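Local coordinates for protein eukaryotic translation initiation factor 2D (Homo sapiens, PDB 5W2F) that delivers initiator tRNA to the P-site of the eukaryotic ribosome without needing GTP, here represented by its C-terminal part, at residues I38-K43 and D58-D63; L46-A49 and V55-D58; I65-E70 and L87-P92. One frame throughout, in Å; residues are numbered along the deposited sequence.

Contact 1: residues I38-K43 and D58-D63; sequences INYAKK and DPILCD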
ATOM      1  N   ILE A  38      -4.400   6.474 -21.789  1.00 22.93           N
ATOM      2  CA  ILE A  38      -5.126   6.332 -23.049  1.00 23.06           C
ATOM      3  C   ILE A  38      -5.244   7.694 -23.721  1.00 24.35           C
ATOM      4  O   ILE A  38      -4.991   7.817 -24.922  1.00 26.42           O
ATOM      5  CB  ILE A  38      -6.477   5.628 -22.853  1.00 24.09           C
ATOM      6  CG1 ILE A  38      -6.232   4.145 -22.512  1.00 25.42           C
ATOM      7  CG2 ILE A  38      -7.338   5.727 -24.104  1.00 26.53           C
ATOM      8  CD1 ILE A  38      -7.443   3.411 -21.983  1.00 26.36           C
ATOM      9  N   ASN A  39      -5.619   8.713 -22.949  1.00 24.35           N
ATOM     10  CA  ASN A  39      -5.747  10.058 -23.505  1.00 26.92           C
ATOM     11  C   ASN A  39      -4.422  10.614 -24.008  1.00 27.29           C
ATOM     12  O   ASN A  39      -4.384  11.280 -25.055  1.00 26.52           O
ATOM     13  CB  ASN A  39      -6.357  11.016 -22.497  1.00 29.76           C
ATOM     14  CG  ASN A  39      -7.828  10.764 -22.268  1.00 33.60           C
ATOM     15  OD1 ASN A  39      -8.492  10.115 -23.067  1.00 40.14           O
ATOM     16  ND2 ASN A  39      -8.344  11.275 -21.162  1.00 37.34           N
ATOM     17  N   TYR A  40      -3.336  10.315 -23.296  1.00 24.43           N
ATOM     18  CA  TYR A  40      -2.017  10.760 -23.726  1.00 25.61           C
ATOM     19  C   TYR A  40      -1.700  10.175 -25.111  1.00 24.56           C
ATOM     20  O   TYR A  40      -1.267  10.892 -26.033  1.00 25.42           O
ATOM     21  CB  TYR A  40      -0.942  10.388 -22.685  1.00 24.06           C
ATOM     22  CG  TYR A  40       0.430  10.865 -23.079  1.00 24.52           C
ATOM     23  CD1 TYR A  40       1.260  10.101 -23.915  1.00 25.46           C
ATOM     24  CD2 TYR A  40       0.912  12.079 -22.612  1.00 26.42           C
ATOM     25  CE1 TYR A  40       2.513  10.562 -24.296  1.00 26.64           C
ATOM     26  CE2 TYR A  40       2.159  12.544 -22.978  1.00 27.14           C
ATOM     27  CZ  TYR A  40       2.954  11.792 -23.825  1.00 26.63           C
ATOM     28  OH  TYR A  40       4.177  12.293 -24.181  1.00 29.38           O
ATOM     29  N   ALA A  41      -1.934   8.878 -25.275  1.00 22.85           N
ATOM     30  CA  ALA A  41      -1.646   8.240 -26.552  1.00 21.93           C
ATOM     31  C   ALA A  41      -2.484   8.820 -27.684  1.00 24.11           C
ATOM     32  O   ALA A  41      -1.973   9.065 -28.783  1.00 24.72           O
ATOM     33  CB  ALA A  41      -1.856   6.742 -26.449  1.00 23.70           C
ATOM     34  N   LYS A  42      -3.761   9.058 -27.414  1.00 24.49           N
ATOM     35  CA  LYS A  42      -4.660   9.580 -28.436  1.00 27.61           C
ATOM     36  C   LYS A  42      -4.298  11.032 -28.791  1.00 27.65           C
ATOM     37  O   LYS A  42      -4.183  11.388 -29.987  1.00 31.32           O
ATOM     38  CB  LYS A  42      -6.117   9.446 -27.981  1.00 28.15           C
ATOM     39  CG  LYS A  42      -6.594   7.996 -27.966  1.00 30.32           C
ATOM     40  CD  LYS A  42      -7.908   7.769 -27.232  1.00 35.60           C
ATOM     41  CE  LYS A  42      -9.109   8.318 -27.936  1.00 40.17           C
ATOM     42  NZ  LYS A  42     -10.323   7.992 -27.126  1.00 38.88           N
ATOM     43  N   LYS A  43      -4.084  11.854 -27.762  1.00 28.69           N
ATOM     44  CA  LYS A  43      -3.744  13.273 -27.952  1.00 33.25           C
ATOM     45  C   LYS A  43      -2.445  13.466 -28.732  1.00 30.02           C
ATOM     46  O   LYS A  43      -2.316  14.426 -29.500  1.00 32.15           O
ATOM     47  CB  LYS A  43      -3.651  13.997 -26.588  1.00 35.37           C
ATOM     48  CG  LYS A  43      -3.299  15.480 -26.661  1.00 46.95           C
ATOM     49  CD  LYS A  43      -3.017  16.079 -25.291  1.00 55.59           C
ATOM     50  CE  LYS A  43      -2.203  17.361 -25.411  1.00 60.28           C
ATOM     51  NZ  LYS A  43      -2.858  18.365 -26.293  1.00 64.40           N
ATOM     52  N   ASP A  58       6.490   7.465 -27.622  1.00 23.35           N
ATOM     53  CA  ASP A  58       7.220   8.689 -27.906  1.00 25.42           C
ATOM     54  C   ASP A  58       8.381   8.808 -26.915  1.00 25.49           C
ATOM     55  O   ASP A  58       8.546   7.940 -26.032  1.00 24.56           O
ATOM     56  CB  ASP A  58       6.257   9.887 -27.878  1.00 25.80           C
ATOM     57  CG  ASP A  58       5.709  10.206 -26.494  1.00 25.75           C
ATOM     58  OD1 ASP A  58       5.791   9.368 -25.579  1.00 24.57           O
ATOM     59  OD2 ASP A  58       5.161  11.314 -26.347  1.00 28.42           O
ATOM     60  N   PRO A  59       9.214   9.844 -27.064  1.00 29.03           N
ATOM     61  CA  PRO A  59      10.356   9.902 -26.160  1.00 29.68           C
ATOM     62  C   PRO A  59      10.001   9.977 -24.685  1.00 27.58           C
ATOM     63  O   PRO A  59      10.684   9.361 -23.866  1.00 28.14           O
ATOM     64  CB  PRO A  59      11.092  11.154 -26.633  1.00 31.42           C
ATOM     65  CG  PRO A  59      10.820  11.189 -28.106  1.00 31.43           C
ATOM     66  CD  PRO A  59       9.392  10.747 -28.225  1.00 30.39           C
ATOM     67  N   ILE A  60       8.932  10.694 -24.352  1.00 27.45           N
ATOM     68  CA  ILE A  60       8.473  10.769 -22.965  1.00 27.84           C
ATOM     69  C   ILE A  60       8.129   9.387 -22.416  1.00 25.76           C
ATOM     70  O   ILE A  60       8.583   9.017 -21.329  1.00 27.71           O
ATOM     71  CB  ILE A  60       7.290  11.761 -22.839  1.00 27.36           C
ATOM     72  CG1 ILE A  60       7.838  13.187 -22.916  1.00 30.80           C
ATOM     73  CG2 ILE A  60       6.497  11.542 -21.548  1.00 29.29           C
ATOM     74  CD1 ILE A  60       6.796  14.249 -23.143  1.00 33.11           C
ATOM     75  N   LEU A  61       7.343   8.623 -23.167  1.00 23.85           N
ATOM     76  CA  LEU A  61       6.988   7.282 -22.715  1.00 25.06           C
ATOM     77  C   LEU A  61       8.215   6.358 -22.643  1.00 25.41           C
ATOM     78  O   LEU A  61       8.355   5.581 -21.707  1.00 27.50           O
ATOM     79  CB  LEU A  61       5.888   6.684 -23.587  1.00 24.00           C
ATOM     80  CG  LEU A  61       4.493   7.231 -23.301  1.00 24.87           C
ATOM     81  CD1 LEU A  61       3.522   6.792 -24.383  1.00 24.40           C
ATOM     82  CD2 LEU A  61       4.015   6.833 -21.894  1.00 31.54           C
ATOM     83  N   CYS A  62       9.096   6.437 -23.629  1.00 25.18           N
ATOM     84  CA  CYS A  62      10.308   5.607 -23.613  1.00 28.06           C
ATOM     85  C   CYS A  62      11.136   5.875 -22.370  1.00 28.68           C
ATOM     86  O   CYS A  62      11.630   4.949 -21.726  1.00 33.30           O
ATOM     87  CB  CYS A  62      11.153   5.860 -24.870  1.00 29.93           C
ATOM     88  SG  CYS A  62      10.457   5.150 -26.366  1.00 30.63           S
ATOM     89  N   ASP A  63      11.245   7.154 -22.034  1.00 29.12           N
ATOM     90  CA  ASP A  63      12.072   7.606 -20.933  0.53 33.28           C
ATOM     91  C   ASP A  63      11.541   7.096 -19.601  1.00 33.32           C
ATOM     92  O   ASP A  63      12.302   6.677 -18.743  1.00 38.89           O
ATOM     93  CB  ASP A  63      12.128   9.137 -20.946  0.53 34.12           C
ATOM     94  CG  ASP A  63      12.949   9.711 -19.813  0.53 37.24           C
ATOM     95  OD1 ASP A  63      14.096   9.263 -19.613  0.53 38.91           O
ATOM     96  OD2 ASP A  63      12.440  10.629 -19.134  0.53 41.14           O
TER

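Contact 2: residues L46-A49 and V55-D58; sequences LVDA and VRLD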
ATOM      1  N   LEU A  46      -0.210   8.617 -31.102  1.00 23.06           N
ATOM      2  CA  LEU A  46       0.735   7.514 -30.915  1.00 22.44           C
ATOM      3  C   LEU A  46       0.163   6.179 -31.340  1.00 21.75           C
ATOM      4  O   LEU A  46       0.883   5.192 -31.351  1.00 23.32           O
ATOM      5  CB  LEU A  46       1.190   7.457 -29.469  1.00 23.45           C
ATOM      6  CG  LEU A  46       1.877   8.733 -28.967  1.00 25.26           C
ATOM      7  CD1 LEU A  46       2.394   8.494 -27.554  1.00 27.40           C
ATOM      8  CD2 LEU A  46       3.004   9.214 -29.886  1.00 27.75           C
ATOM      9  N   VAL A  47      -1.130   6.112 -31.635  1.00 22.05           N
ATOM     10  CA  VAL A  47      -1.720   4.816 -32.001  1.00 23.36           C
ATOM     11  C   VAL A  47      -1.139   4.384 -33.355  1.00 21.45           C
ATOM     12  O   VAL A  47      -1.047   5.191 -34.284  1.00 25.24           O
ATOM     13  CB  VAL A  47      -3.254   4.871 -32.069  1.00 25.51           C
ATOM     14  CG1 VAL A  47      -3.829   3.501 -32.408  1.00 26.03           C
ATOM     15  CG2 VAL A  47      -3.820   5.385 -30.755  1.00 27.62           C
ATOM     16  N   ASP A  48      -0.702   3.127 -33.443  1.00 21.39           N
ATOM     17  CA  ASP A  48      -0.170   2.612 -34.693  1.00 22.53           C
ATOM     18  C   ASP A  48      -1.276   2.552 -35.752  1.00 23.47           C
ATOM     19  O   ASP A  48      -2.299   1.885 -35.579  1.00 27.05           O
ATOM     20  CB  ASP A  48       0.463   1.246 -34.484  1.00 21.82           C
ATOM     21  CG  ASP A  48       1.230   0.767 -35.689  1.00 29.00           C
ATOM     22  OD1 ASP A  48       0.612   0.233 -36.591  1.00 34.12           O
ATOM     23  OD2 ASP A  48       2.470   0.950 -35.753  1.00 38.24           O
ATOM     24  N   ALA A  49      -1.059   3.243 -36.854  1.00 28.67           N
ATOM     25  CA  ALA A  49      -2.080   3.301 -37.884  1.00 31.51           C
ATOM     26  C   ALA A  49      -2.420   1.964 -38.510  1.00 29.11           C
ATOM     27  O   ALA A  49      -3.564   1.737 -38.927  1.00 34.12           O
ATOM     28  CB  ALA A  49      -1.689   4.291 -38.966  1.00 35.91           C
ATOM     29  N   VAL A  55       0.504   0.869 -29.530  1.00 19.24           N
ATOM     30  CA  VAL A  55       0.879   2.255 -29.304  1.00 19.97           C
ATOM     31  C   VAL A  55       2.376   2.404 -29.545  1.00 19.11           C
ATOM     32  O   VAL A  55       3.174   1.628 -29.011  1.00 20.37           O
ATOM     33  CB  VAL A  55       0.515   2.689 -27.866  1.00 20.36           C
ATOM     34  CG1 VAL A  55       0.966   4.130 -27.611  1.00 23.28           C
ATOM     35  CG2 VAL A  55      -0.994   2.546 -27.647  1.00 22.93           C
ATOM     36  N   ARG A  56       2.744   3.396 -30.362  1.00 21.27           N
ATOM     37  CA  ARG A  56       4.136   3.730 -30.619  1.00 22.03           C
ATOM     38  C   ARG A  56       4.584   4.683 -29.515  1.00 23.84           C
ATOM     39  O   ARG A  56       4.078   5.785 -29.399  1.00 28.98           O
ATOM     40  CB  ARG A  56       4.300   4.397 -31.981  1.00 26.93           C
ATOM     41  CG  ARG A  56       3.845   3.551 -33.161  1.00 34.07           C
ATOM     42  CD  ARG A  56       3.857   4.347 -34.473  1.00 45.70           C
ATOM     43  NE  ARG A  56       2.616   5.119 -34.676  1.00 56.14           N
ATOM     44  CZ  ARG A  56       2.438   6.433 -34.464  1.00 61.41           C
ATOM     45  NH1 ARG A  56       3.434   7.241 -34.058  1.00 56.58           N
ATOM     46  NH2 ARG A  56       1.223   6.961 -34.699  1.00 45.12           N
ATOM     47  N   LEU A  57       5.568   4.280 -28.737  1.00 21.86           N
ATOM     48  CA  LEU A  57       6.014   5.086 -27.630  1.00 23.38           C
ATOM     49  C   LEU A  57       6.831   6.288 -28.132  1.00 24.13           C
ATOM     50  O   LEU A  57       7.735   6.155 -28.947  1.00 27.51           O
ATOM     51  CB  LEU A  57       6.809   4.268 -26.625  1.00 24.83           C
ATOM     52  CG  LEU A  57       6.036   3.359 -25.645  1.00 31.90           C
ATOM     53  CD1 LEU A  57       5.134   2.328 -26.262  1.00 37.02           C
ATOM     54  CD2 LEU A  57       7.048   2.717 -24.714  1.00 32.45           C
ATOM     55  N   ASP A  58       6.490   7.465 -27.622  1.00 23.35           N
ATOM     56  CA  ASP A  58       7.220   8.689 -27.906  1.00 25.42           C
ATOM     57  C   ASP A  58       8.381   8.808 -26.915  1.00 25.49           C
ATOM     58  O   ASP A  58       8.546   7.940 -26.032  1.00 24.56           O
ATOM     59  CB  ASP A  58       6.257   9.887 -27.878  1.00 25.80           C
ATOM     60  CG  ASP A  58       5.709  10.206 -26.494  1.00 25.75           C
ATOM     61  OD1 ASP A  58       5.791   9.368 -25.579  1.00 24.57           O
ATOM     62  OD2 ASP A  58       5.161  11.314 -26.347  1.00 28.42           O
TER

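Contact 3: residues I65-E70 and L87-P92; sequences ILEKNE and LEKLQP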
ATOM      1  N   ILE A  65       8.970   4.587 -18.999  1.00 31.81           N
ATOM      2  CA  ILE A  65       8.664   3.165 -18.797  1.00 36.37           C
ATOM      3  C   ILE A  65       9.644   2.133 -19.340  1.00 39.11           C
ATOM      4  O   ILE A  65       9.600   0.982 -18.887  1.00 47.43           O
ATOM      5  CB  ILE A  65       7.213   2.801 -19.191  1.00 40.01           C
ATOM      6  CG1 ILE A  65       6.968   2.997 -20.672  1.00 40.51           C
ATOM      7  CG2 ILE A  65       6.220   3.625 -18.370  1.00 41.45           C
ATOM      8  CD1 ILE A  65       5.751   2.258 -21.169  1.00 43.82           C
ATOM      9  N   LEU A  66      10.530   2.506 -20.260  1.00 37.65           N
ATOM     10  CA  LEU A  66      11.517   1.556 -20.783  1.00 42.49           C
ATOM     11  C   LEU A  66      12.859   1.664 -20.071  1.00 48.42           C
ATOM     12  O   LEU A  66      13.310   2.764 -19.739  1.00 49.73           O
ATOM     13  CB  LEU A  66      11.730   1.759 -22.276  1.00 40.90           C
ATOM     14  CG  LEU A  66      10.484   1.731 -23.156  1.00 43.42           C
ATOM     15  CD1 LEU A  66      10.929   1.901 -24.595  1.00 42.00           C
ATOM     16  CD2 LEU A  66       9.684   0.448 -22.978  1.00 43.73           C
ATOM     17  N   GLU A  67      13.496   0.511 -19.869  1.00 50.51           N
ATOM     18  CA  GLU A  67      14.833   0.448 -19.265  1.00 61.33           C
ATOM     19  C   GLU A  67      15.888   0.877 -20.286  1.00 61.89           C
ATOM     20  O   GLU A  67      16.757   1.700 -19.983  1.00 65.66           O
ATOM     21  CB  GLU A  67      15.161  -0.969 -18.754  1.00 69.55           C
ATOM     22  CG  GLU A  67      14.100  -1.646 -17.884  1.00 72.63           C
ATOM     23  CD  GLU A  67      13.555  -0.754 -16.782  1.00 76.94           C
ATOM     24  OE1 GLU A  67      14.353  -0.047 -16.127  1.00 84.38           O
ATOM     25  OE2 GLU A  67      12.322  -0.771 -16.567  1.00 76.79           O
ATOM     26  N   LYS A  68      15.796   0.308 -21.490  1.00 65.26           N
ATOM     27  CA  LYS A  68      16.696   0.621 -22.599  1.00 72.22           C
ATOM     28  C   LYS A  68      15.894   1.042 -23.839  1.00 75.76           C
ATOM     29  O   LYS A  68      15.029   0.292 -24.304  1.00 81.44           O
ATOM     30  CB  LYS A  68      17.558  -0.603 -22.922  1.00 76.39           C
ATOM     31  CG  LYS A  68      18.759  -0.300 -23.806  1.00 79.62           C
ATOM     32  CD  LYS A  68      19.314  -1.560 -24.446  1.00 83.40           C
ATOM     33  CE  LYS A  68      20.504  -1.240 -25.334  1.00 85.17           C
ATOM     34  NZ  LYS A  68      21.010  -2.447 -26.044  1.00 90.00           N
ATOM     35  N   ASN A  69      16.187   2.234 -24.366  1.00 81.48           N
ATOM     36  CA  ASN A  69      15.575   2.732 -25.607  1.00 71.93           C
ATOM     37  C   ASN A  69      16.595   2.685 -26.753  1.00 71.96           C
ATOM     38  O   ASN A  69      17.311   3.655 -26.996  1.00 72.10           O
ATOM     39  CB  ASN A  69      15.017   4.154 -25.411  1.00 72.84           C
ATOM     40  CG  ASN A  69      14.335   4.722 -26.662  1.00 69.18           C
ATOM     41  OD1 ASN A  69      14.081   4.018 -27.645  1.00 62.10           O
ATOM     42  ND2 ASN A  69      14.037   6.015 -26.618  1.00 64.83           N
ATOM     43  N   GLU A  70      16.662   1.535 -27.424  1.00 68.58           N
ATOM     44  CA  GLU A  70      17.465   1.358 -28.636  1.00 65.06           C
ATOM     45  C   GLU A  70      17.177   2.407 -29.722  1.00 55.91           C
ATOM     46  O   GLU A  70      16.021   2.673 -30.069  1.00 58.47           O
ATOM     47  CB  GLU A  70      17.281  -0.055 -29.207  1.00 74.26           C
ATOM     48  CG  GLU A  70      17.963  -1.152 -28.391  1.00 84.70           C
ATOM     49  CD  GLU A  70      19.451  -1.308 -28.693  1.00 88.90           C
ATOM     50  OE1 GLU A  70      20.126  -0.305 -29.018  1.00 93.29           O
ATOM     51  OE2 GLU A  70      19.958  -2.446 -28.590  1.00 89.77           O
ATOM     52  N   LEU A  87       1.603   1.453 -14.622  1.00 21.19           N
ATOM     53  CA  LEU A  87       1.191   1.175 -13.243  1.00 23.22           C
ATOM     54  C   LEU A  87       2.357   0.632 -12.395  1.00 23.52           C
ATOM     55  O   LEU A  87       2.479   0.982 -11.219  1.00 26.09           O
ATOM     56  CB  LEU A  87       0.008   0.209 -13.210  1.00 23.28           C
ATOM     57  CG  LEU A  87      -1.290   0.789 -13.796  1.00 24.87           C
ATOM     58  CD1 LEU A  87      -2.284  -0.295 -14.157  1.00 28.76           C
ATOM     59  CD2 LEU A  87      -1.929   1.780 -12.845  1.00 25.54           C
ATOM     60  N   GLU A  88       3.201  -0.213 -12.988  1.00 22.69           N
ATOM     61  CA  GLU A  88       4.385  -0.753 -12.305  1.00 24.62           C
ATOM     62  C   GLU A  88       5.422   0.313 -11.971  1.00 23.81           C
ATOM     63  O   GLU A  88       6.102   0.217 -10.951  1.00 26.56           O
ATOM     64  CB  GLU A  88       5.067  -1.845 -13.153  1.00 26.43           C
ATOM     65  CG  GLU A  88       4.269  -3.133 -13.235  1.00 32.83           C
ATOM     66  CD  GLU A  88       4.801  -4.145 -14.243  1.00 43.36           C
ATOM     67  OE1 GLU A  88       5.662  -3.796 -15.102  1.00 45.19           O
ATOM     68  OE2 GLU A  88       4.332  -5.310 -14.181  1.00 51.02           O
ATOM     69  N   LYS A  89       5.558   1.303 -12.854  1.00 22.45           N
ATOM     70  CA  LYS A  89       6.553   2.362 -12.684  1.00 23.97           C
ATOM     71  C   LYS A  89       6.097   3.428 -11.695  1.00 22.30           C
ATOM     72  O   LYS A  89       6.924   4.071 -11.050  1.00 25.73           O
ATOM     73  CB  LYS A  89       6.933   2.997 -14.030  1.00 26.16           C
ATOM     74  CG  LYS A  89       7.787   2.092 -14.908  1.00 30.88           C
ATOM     75  CD  LYS A  89       9.227   2.064 -14.430  1.00 38.76           C
ATOM     76  CE  LYS A  89      10.041   1.048 -15.216  1.00 44.58           C
ATOM     77  NZ  LYS A  89      11.388   0.839 -14.628  1.00 52.02           N
ATOM     78  N   LEU A  90       4.785   3.612 -11.568  1.00 20.67           N
ATOM     79  CA  LEU A  90       4.232   4.455 -10.518  1.00 21.51           C
ATOM     80  C   LEU A  90       4.578   3.896  -9.142  1.00 20.40           C
ATOM     81  O   LEU A  90       4.842   2.690  -8.991  1.00 22.91           O
ATOM     82  CB  LEU A  90       2.724   4.575 -10.682  1.00 21.52           C
ATOM     83  CG  LEU A  90       2.279   5.443 -11.871  1.00 21.63           C
ATOM     84  CD1 LEU A  90       0.847   5.174 -12.262  1.00 23.05           C
ATOM     85  CD2 LEU A  90       2.439   6.918 -11.540  1.00 26.14           C
ATOM     86  N   GLN A  91       4.593   4.778  -8.138  1.00 20.98           N
ATOM     87  CA  GLN A  91       4.869   4.343  -6.767  1.00 22.72           C
ATOM     88  C   GLN A  91       3.619   3.757  -6.134  1.00 20.84           C
ATOM     89  O   GLN A  91       2.561   4.378  -6.218  1.00 22.25           O
ATOM     90  CB  GLN A  91       5.372   5.508  -5.950  1.00 25.43           C
ATOM     91  CG  GLN A  91       6.699   6.083  -6.420  1.00 31.53           C
ATOM     92  CD  GLN A  91       7.082   7.356  -5.680  1.00 36.80           C
ATOM     93  OE1 GLN A  91       6.222   8.131  -5.239  1.00 46.27           O
ATOM     94  NE2 GLN A  91       8.374   7.596  -5.573  1.00 48.61           N
ATOM     95  N   PRO A  92       3.715   2.561  -5.519  1.00 22.20           N
ATOM     96  CA  PRO A  92       2.529   2.008  -4.864  1.00 22.63           C
ATOM     97  C   PRO A  92       2.101   2.871  -3.686  1.00 20.67           C
ATOM     98  O   PRO A  92       2.941   3.498  -2.995  1.00 21.69           O
ATOM     99  CB  PRO A  92       3.001   0.644  -4.345  1.00 26.04           C
ATOM    100  CG  PRO A  92       4.474   0.782  -4.236  1.00 31.38           C
ATOM    101  CD  PRO A  92       4.864   1.661  -5.385  1.00 26.31           C
TER

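Contact 1: residues I38-K43 and D58-D63
The last turns of helix 30-43 and the first turn of helix 59-65 stand side by side without backbone contact, and the space from one to the other is spanned by the ring of Tyr40. With CG anti to the backbone N (chi1 -178°), the ring extends straight out from its helix, and the phenol hydroxyl arrives at the start of the other helix. There Tyr40 OH donates to Asp58 OD2 at 2.6 Å, a short bond on the syn lone pair of the carboxylate. The carboxylate lies at the ring's edge, its CG in the ring plane, with the two planes 67° apart.

Asp58 is the N-cap of helix 59-65. Its other oxygen, OD1, accepts from Leu61 N at 3.0 Å, with the N-H pointing nearly straight (162°) but reaching OD1 from above the carboxylate plane. Aspartate suits the place because its short side chain can turn back on the first helical turn while its second oxygen takes the tyrosine. These two bonds fix the carboxylate's rotation.

Ile60 and Leu61 flank the hydroxyl and the ring. Ile60 CD1 lies 3.4 Å from Tyr40 OH, and Leu61 slides past the ring in the reverse direction, its CD1 3.9 Å from Tyr40 CE1. Tyrosine fits because its long apolar body packs with Leu61 and with Leu16 of helix 14-17, while its far hydroxyl reaches the cap. The arrangement is an N-capped helix start tied by a buried tyrosine to a neighbouring helix, within the helical core of the SWIB/MDM2 domain.

Contact 2: residues L46-A49 and V55-D58
Leu46 lies along the backbone of Arg56, its CB 3.3 Å from Arg56 O, and its two methyls run on to the side chain of Asp58. CD1 comes within 3.9 Å of Asp58 CG, while CD2 approaches Asp58 CB. Leu46 CB also touches Val55 CG1, the branch that stands anti to the backbone N (chi1 178°). Leucine and valine suit these buried places: the same side chains also pack against helices, Leu46 on Tyr40 and Leu61, and Val55 on Ala41, Trp79 and Leu82.

The backbones join at a single beta bridge, Val47 with Val55, a non-hydrogen-bonded antiparallel pair. On one side of it Arg56 N donates to Leu46 O at 2.8 Å, and on the other Asp48 bonds with Leu54. The CA of Val55 makes a further C-H...O contact with Leu46 O.

Arg56 then folds back over the loop. A bend at chi3 (-85°) brings its guanidinium above the Leu46 carbonyl, whose oxygen lies 3.6 Å over one face, offset toward the rim. From there NH2 donates to Val47 O at 2.9 Å, a bent bond (140°) that reaches the oxygen from well above the carbonyl plane. NH2 also bonds to Asp45 O; it carries two N-H groups, enough for both carbonyls. Asp48 crosses the arginine at about a right angle, but OD2 stays 4.3 Å from Arg56 NE, and its salt bridge goes to Lys76 instead. The opposite charge nearby may still favour the arginine weakly.

Strand 54-56 pairs with strand 76-78 (Val55 with Leu77) and takes the 46-49 loop as a further partner, a hairpin-like return of the chain after helix 30-43 in the SWIB/MDM2 domain.

Contact 3: residues I65-E70 and L87-P92
Lys89 reaches across to Ile65 and Glu67, and this contact of the SWIB/MDM2 domain joins the C-terminal end of helix 59-65 to that of helix 79-89. Both segments leave their helices here: Leu66 and Leu90 are the first residues on each side to depart from helical backbone angles. The helix ends come close, the CA atoms of Ile65 and Lys89 6.5 Å apart, and the contacts across are made by the lysine side chain.

The apolar part is modest. Lys89 crosses Ile65 obliquely, and its CG lies 4.1 Å from Ile65 CG2. The bulk of Ile65 is turned elsewhere. Its CG1 sits between the backbone N and the carbonyl carbon (chi1 64°), and the side chain packs on Leu82, Arg85 and Cys86 of helix 79-89 and on Leu57. A branched apolar residue fits this buried end of the helix, while lysine serves at the boundary because its methylene chain can lie against isoleucine and still carry a charge outward.

Farther along the lysine, beside its charged nitrogen, the CE methylene passes a backbone oxygen, Ile65 O, at 3.7 Å.

The polar part is a salt bridge at the surface. Both partners are bent at chi2, Glu67 at -47° and Lys89 at -77°, and the bends turn the carboxylate and the ammonium group toward each other. The glutamate is long enough to reach from a loop that has already left its helix. Glu67 is exposed, so water probably weakens the attraction. Lys89 NZ donates to the syn lone pair of Glu67 OE2 at 2.7 Å, OE1 lying farther away.

Overall arrangement
All three contacts belong to the SWIB/MDM2 domain and lie on the same side of the chain's centre. Contacts 1 and 2 are neighbours, their centres about 8 Å apart. They share Asp58, and the loop of contact 2 packs against both helices of contact 1, with a probable hydrogen bond from Leu46 N to Ala41 O at 2.9 Å. Contact 3 comes later in the chain, its centre about 13 Å from that of contact 1 and about 17 Å from that of contact 2. Leu57 joins it to contact 2, with CD2 3.8 Å from Ile65 CD1. Helix 59-65 begins at the Asp58 cap of contact 1 and ends at Ile65 in contact 3, Glu67 lying just beyond.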